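Local coordinates for phytase (Debaryomyces castellii, PDB 2GFI), which probably hydrolyses phytate, removing phosphate from the 3-position of inositol hexakisphosphate, as a 3-phytase of the histidine acid phosphatase family, at residues 249-261 / 271-283. Residues are numbered along the deposited sequence; the frame is centred on the assembly and turned at random.
Sequences EDDVSNLFGYCAY and MCDIFTNEEFIQY
F256 lies between the rings of F275 and Y283, the middle layer of a three-ring stack at the heart of an aromatic cluster in the helical part of this histidine acid phosphatase. The cluster joins helix 249-266 to helix 277-295, which supplies F280 and Y283, and to the loop just before it, which supplies F275. F275 forms a face-to-face stack on F256, with centroids 3.7 Å apart and planes inclined by 10°. Over the opposite face Y283 forms an offset stack, the two side chains running past each other in opposite directions, so that CB of each sits above the ring of the other; F256 CB is 3.4 Å from the Y283 centroid. Y283, whose CG stands anti to the backbone N (chi1 175°), reaches across to helix 249-266, where its OH is hydrogen-bonded (2.7 Å) to a water that donates to S253 O and accepts from G257 N. Replacing Y283 by alanine would probably strip one face of F256 of its stacking partner and cost the water its hydrogen bond to the hydroxyl. F280 brings CD1 to the edge of F256, while V252 CG1 abuts the rim of F275 at CE1. A capping box of T276 and E279 opens helix 277-295, and E279 also forms a salt bridge with R237. The C259–C272 disulfide links helix 249-266 to the 3-10 turn 271-273 ahead of F275. Next to it M271, its chain bent, packs SD against L255 CD2; SD makes a more distant Met-aromatic contact above the Y258 ring, 5.0 Å from its centroid, and CE a CH-pi contact over the same face at 3.8 Å from that centroid.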
loop_
_atom_site.group_PDB
_atom_site.type_symbol
_atom_site.label_atom_id
_atom_site.label_comp_id
_atom_site.label_asym_id
_atom_site.label_seq_id
_atom_site.Cartn_x
_atom_site.Cartn_y
_atom_site.Cartn_z
ATOM N N GLU A 249 11.304 -18.767 31.138
ATOM C CA GLU A 249 11.781 -17.621 30.388
ATOM C C GLU A 249 12.490 -18.088 29.130
ATOM O O GLU A 249 12.292 -17.494 28.089
ATOM C CB GLU A 249 12.745 -16.814 31.233
ATOM C CG GLU A 249 12.070 -15.744 32.057
ATOM C CD GLU A 249 11.767 -16.165 33.477
ATOM O OE1 GLU A 249 11.688 -17.382 33.746
ATOM O OE2 GLU A 249 11.606 -15.268 34.337
ATOM N N ASP A 250 13.281 -19.161 29.257
ATOM C CA ASP A 250 13.896 -19.894 28.159
ATOM C C ASP A 250 12.895 -20.351 27.116
ATOM O O ASP A 250 13.166 -20.238 25.937
ATOM C CB ASP A 250 14.639 -21.157 28.680
ATOM C CG ASP A 250 15.382 -21.941 27.548
ATOM O OD1 ASP A 250 16.219 -21.273 26.852
ATOM O OD2 ASP A 250 15.228 -23.212 27.291
ATOM N N ASP A 251 11.785 -20.929 27.557
ATOM C CA ASP A 251 10.678 -21.312 26.686
ATOM C C ASP A 251 10.119 -20.126 25.908
ATOM O O ASP A 251 9.997 -20.190 24.695
ATOM C CB ASP A 251 9.567 -21.965 27.512
ATOM C CG ASP A 251 10.025 -23.279 28.155
ATOM O OD1 ASP A 251 11.025 -23.876 27.662
ATOM O OD2 ASP A 251 9.470 -23.778 29.151
ATOM N N VAL A 252 9.798 -19.061 26.639
ATOM C CA VAL A 252 9.280 -17.826 26.109
ATOM C C VAL A 252 10.271 -17.268 25.077
ATOM O O VAL A 252 9.881 -16.893 23.997
ATOM C CB VAL A 252 9.006 -16.801 27.227
ATOM C CG1 VAL A 252 8.539 -15.457 26.635
ATOM C CG2 VAL A 252 7.969 -17.339 28.226
ATOM N N SER A 253 11.543 -17.265 25.404
ATOM C CA SER A 253 12.553 -16.813 24.480
ATOM C C SER A 253 12.540 -17.596 23.158
ATOM O O SER A 253 12.744 -17.032 22.107
ATOM C CB SER A 253 13.903 -16.952 25.123
ATOM O OG SER A 253 14.864 -16.388 24.258
ATOM N N ASN A 254 12.268 -18.895 23.238
ATOM C CA ASN A 254 12.151 -19.773 22.086
ATOM C C ASN A 254 10.874 -19.573 21.299
ATOM O O ASN A 254 10.755 -19.951 20.139
ATOM C CB ASN A 254 12.270 -21.223 22.567
ATOM C CG ASN A 254 13.700 -21.602 22.850
ATOM O OD1 ASN A 254 13.998 -22.403 23.744
ATOM N ND2 ASN A 254 14.604 -21.012 22.094
ATOM N N LEU A 255 9.911 -18.914 21.901
ATOM C CA LEU A 255 8.655 -18.744 21.226
ATOM C C LEU A 255 8.778 -17.654 20.164
ATOM O O LEU A 255 7.982 -17.605 19.225
ATOM C CB LEU A 255 7.542 -18.466 22.236
ATOM C CG LEU A 255 7.101 -19.615 23.117
ATOM C CD1 LEU A 255 5.928 -19.149 24.064
ATOM C CD2 LEU A 255 6.688 -20.768 22.232
ATOM N N PHE A 256 9.782 -16.788 20.312
ATOM C CA PHE A 256 10.131 -15.840 19.224
ATOM C C PHE A 256 10.567 -16.543 17.976
ATOM O O PHE A 256 10.031 -16.246 16.911
ATOM C CB PHE A 256 11.210 -14.825 19.621
ATOM C CG PHE A 256 10.751 -13.836 20.606
ATOM C CD1 PHE A 256 10.045 -12.711 20.195
ATOM C CD2 PHE A 256 11.017 -14.024 21.967
ATOM C CE1 PHE A 256 9.616 -11.765 21.147
ATOM C CE2 PHE A 256 10.606 -13.111 22.909
ATOM C CZ PHE A 256 9.902 -11.967 22.502
ATOM N N GLY A 257 11.510 -17.481 18.095
ATOM C CA GLY A 257 11.907 -18.307 16.944
ATOM C C GLY A 257 10.729 -19.147 16.440
ATOM O O GLY A 257 10.516 -19.326 15.231
ATOM N N TYR A 258 9.947 -19.673 17.363
ATOM C CA TYR A 258 8.794 -20.470 17.006
ATOM C C TYR A 258 7.879 -19.625 16.102
ATOM O O TYR A 258 7.446 -20.076 15.046
ATOM C CB TYR A 258 8.097 -20.873 18.322
ATOM C CG TYR A 258 7.014 -21.914 18.203
ATOM C CD1 TYR A 258 7.105 -23.133 18.910
ATOM C CD2 TYR A 258 5.873 -21.688 17.410
ATOM C CE1 TYR A 258 6.100 -24.085 18.833
ATOM C CE2 TYR A 258 4.874 -22.624 17.335
ATOM C CZ TYR A 258 4.988 -23.826 18.046
ATOM O OH TYR A 258 3.984 -24.772 17.935
ATOM N N CYS A 259 7.579 -18.399 16.545
ATOM C CA CYS A 259 6.849 -17.418 15.758
ATOM C C CYS A 259 7.484 -17.248 14.349
ATOM O O CYS A 259 6.814 -17.399 13.327
ATOM C CB CYS A 259 6.830 -16.077 16.522
ATOM S SG CYS A 259 6.669 -14.594 15.513
ATOM N N ALA A 260 8.791 -16.969 14.327
ATOM C CA ALA A 260 9.512 -16.746 13.065
ATOM C C ALA A 260 9.396 -17.950 12.168
ATOM O O ALA A 260 9.061 -17.812 11.007
ATOM C CB ALA A 260 10.942 -16.391 13.327
ATOM N N TYR A 261 9.645 -19.140 12.723
ATOM C CA TYR A 261 9.500 -20.373 11.965
ATOM C C TYR A 261 8.113 -20.777 11.571
ATOM O O TYR A 261 7.940 -21.255 10.476
ATOM C CB TYR A 261 10.321 -21.517 12.588
ATOM C CG TYR A 261 11.746 -21.197 12.311
ATOM C CD1 TYR A 261 12.261 -21.391 11.042
ATOM C CD2 TYR A 261 12.536 -20.592 13.274
ATOM C CE1 TYR A 261 13.546 -21.045 10.741
ATOM C CE2 TYR A 261 13.853 -20.246 12.986
ATOM C CZ TYR A 261 14.337 -20.481 11.704
ATOM O OH TYR A 261 15.616 -20.131 11.382
ATOM N N MET A 271 1.567 -17.618 17.259
ATOM C CA MET A 271 2.571 -17.474 18.295
ATOM C C MET A 271 3.213 -16.093 18.208
ATOM O O MET A 271 3.688 -15.549 19.226
ATOM C CB MET A 271 3.607 -18.595 18.116
ATOM C CG MET A 271 4.486 -18.818 19.285
ATOM S SD MET A 271 3.609 -19.391 20.728
ATOM C CE MET A 271 3.421 -21.165 20.392
ATOM N N CYS A 272 3.206 -15.523 16.990
ATOM C CA CYS A 272 3.636 -14.127 16.783
ATOM C C CYS A 272 2.741 -13.131 17.519
ATOM O O CYS A 272 3.168 -11.973 17.758
ATOM C CB CYS A 272 3.648 -13.747 15.312
ATOM S SG CYS A 272 4.912 -14.630 14.414
ATOM N N ASP A 273 1.525 -13.566 17.858
ATOM C CA ASP A 273 0.569 -12.629 18.495
ATOM C C ASP A 273 0.705 -12.459 19.970
ATOM O O ASP A 273 -0.034 -11.691 20.550
ATOM C CB ASP A 273 -0.845 -13.057 18.224
ATOM C CG ASP A 273 -1.096 -13.193 16.794
ATOM O OD1 ASP A 273 -0.414 -12.471 16.011
ATOM O OD2 ASP A 273 -1.927 -13.990 16.351
ATOM N N ILE A 274 1.635 -13.168 20.581
ATOM C CA ILE A 274 1.678 -13.197 22.058
ATOM C C ILE A 274 2.639 -12.157 22.614
ATOM O O ILE A 274 2.713 -11.951 23.821
ATOM C CB ILE A 274 2.055 -14.615 22.540
ATOM C CG1 ILE A 274 3.529 -14.903 22.258
ATOM C CG2 ILE A 274 1.110 -15.661 21.910
ATOM C CD1 ILE A 274 4.040 -16.216 22.897
ATOM N N PHE A 275 3.374 -11.484 21.727
ATOM C CA PHE A 275 4.373 -10.508 22.201
ATOM C C PHE A 275 4.011 -9.074 21.850
ATOM O O PHE A 275 3.344 -8.813 20.820
ATOM C CB PHE A 275 5.775 -10.860 21.666
ATOM C CG PHE A 275 6.315 -12.143 22.213
ATOM C CD1 PHE A 275 6.503 -12.293 23.594
ATOM C CD2 PHE A 275 6.614 -13.203 21.369
ATOM C CE1 PHE A 275 6.994 -13.454 24.120
ATOM C CE2 PHE A 275 7.108 -14.390 21.897
ATOM C CZ PHE A 275 7.305 -14.508 23.270
ATOM N N THR A 276 4.466 -8.161 22.696
ATOM C CA THR A 276 4.354 -6.740 22.428
ATOM C C THR A 276 5.522 -6.323 21.574
ATOM O O THR A 276 6.539 -7.002 21.571
ATOM C CB THR A 276 4.359 -5.919 23.721
ATOM O OG1 THR A 276 5.612 -6.087 24.402
ATOM C CG2 THR A 276 3.243 -6.397 24.700
ATOM N N ASN A 277 5.386 -5.191 20.869
ATOM C CA ASN A 277 6.499 -4.626 20.100
ATOM C C ASN A 277 7.744 -4.470 20.960
ATOM O O ASN A 277 8.864 -4.764 20.542
ATOM C CB ASN A 277 6.107 -3.261 19.515
ATOM C CG ASN A 277 5.136 -3.387 18.380
ATOM O OD1 ASN A 277 4.283 -4.288 18.380
ATOM N ND2 ASN A 277 5.263 -2.508 17.387
ATOM N N GLU A 278 7.532 -4.025 22.186
ATOM C CA GLU A 278 8.634 -3.776 23.088
ATOM C C GLU A 278 9.404 -5.080 23.411
ATOM O O GLU A 278 10.602 -5.056 23.558
ATOM C CB GLU A 278 8.098 -3.034 24.302
ATOM C CG GLU A 278 8.951 -3.140 25.549
ATOM C CD GLU A 278 8.495 -2.198 26.646
ATOM O OE1 GLU A 278 7.260 -1.989 26.806
ATOM O OE2 GLU A 278 9.391 -1.664 27.340
ATOM N N GLU A 279 8.721 -6.222 23.445
ATOM C CA GLU A 279 9.380 -7.492 23.675
ATOM C C GLU A 279 10.127 -7.941 22.443
ATOM O O GLU A 279 11.263 -8.389 22.559
ATOM C CB GLU A 279 8.374 -8.547 24.141
ATOM C CG GLU A 279 7.904 -8.263 25.548
ATOM C CD GLU A 279 6.504 -8.752 25.890
ATOM O OE1 GLU A 279 5.732 -9.256 25.009
ATOM O OE2 GLU A 279 6.159 -8.580 27.095
ATOM N N PHE A 280 9.509 -7.822 21.270
ATOM C CA PHE A 280 10.189 -8.144 20.028
ATOM C C PHE A 280 11.457 -7.339 19.872
ATOM O O PHE A 280 12.486 -7.856 19.435
ATOM C CB PHE A 280 9.305 -7.805 18.818
ATOM C CG PHE A 280 8.245 -8.792 18.543
ATOM C CD1 PHE A 280 8.566 -10.089 18.171
ATOM C CD2 PHE A 280 6.911 -8.412 18.594
ATOM C CE1 PHE A 280 7.549 -11.030 17.892
ATOM C CE2 PHE A 280 5.902 -9.318 18.331
ATOM C CZ PHE A 280 6.222 -10.641 17.981
ATOM N N ILE A 281 11.392 -6.049 20.192
ATOM C CA ILE A 281 12.553 -5.178 20.011
ATOM C C ILE A 281 13.728 -5.583 20.925
ATOM O O ILE A 281 14.911 -5.525 20.527
ATOM C CB ILE A 281 12.115 -3.713 20.225
ATOM C CG1 ILE A 281 11.272 -3.235 19.032
ATOM C CG2 ILE A 281 13.290 -2.830 20.472
ATOM C CD1 ILE A 281 10.483 -1.924 19.297
ATOM N N GLN A 282 13.412 -6.012 22.145
ATOM C CA GLN A 282 14.456 -6.459 23.065
ATOM C C GLN A 282 14.949 -7.829 22.653
ATOM O O GLN A 282 16.150 -8.092 22.640
ATOM C CB GLN A 282 13.951 -6.483 24.500
ATOM C CG GLN A 282 13.820 -5.108 25.045
ATOM C CD GLN A 282 12.957 -5.079 26.266
ATOM O OE1 GLN A 282 11.728 -5.168 26.162
ATOM N NE2 GLN A 282 13.574 -4.951 27.419
ATOM N N TYR A 283 14.011 -8.707 22.286
ATOM C CA TYR A 283 14.421 -9.956 21.697
ATOM C C TYR A 283 15.382 -9.716 20.527
ATOM O O TYR A 283 16.452 -10.334 20.464
ATOM C CB TYR A 283 13.253 -10.792 21.211
ATOM C CG TYR A 283 13.760 -12.040 20.487
ATOM C CD1 TYR A 283 14.230 -13.146 21.210
ATOM C CD2 TYR A 283 13.767 -12.107 19.096
ATOM C CE1 TYR A 283 14.681 -14.296 20.573
ATOM C CE2 TYR A 283 14.209 -13.240 18.441
ATOM C CZ TYR A 283 14.675 -14.338 19.190
ATOM O OH TYR A 283 15.108 -15.470 18.557
HETATM O O HOH W 1 13.904 -17.631 19.684
#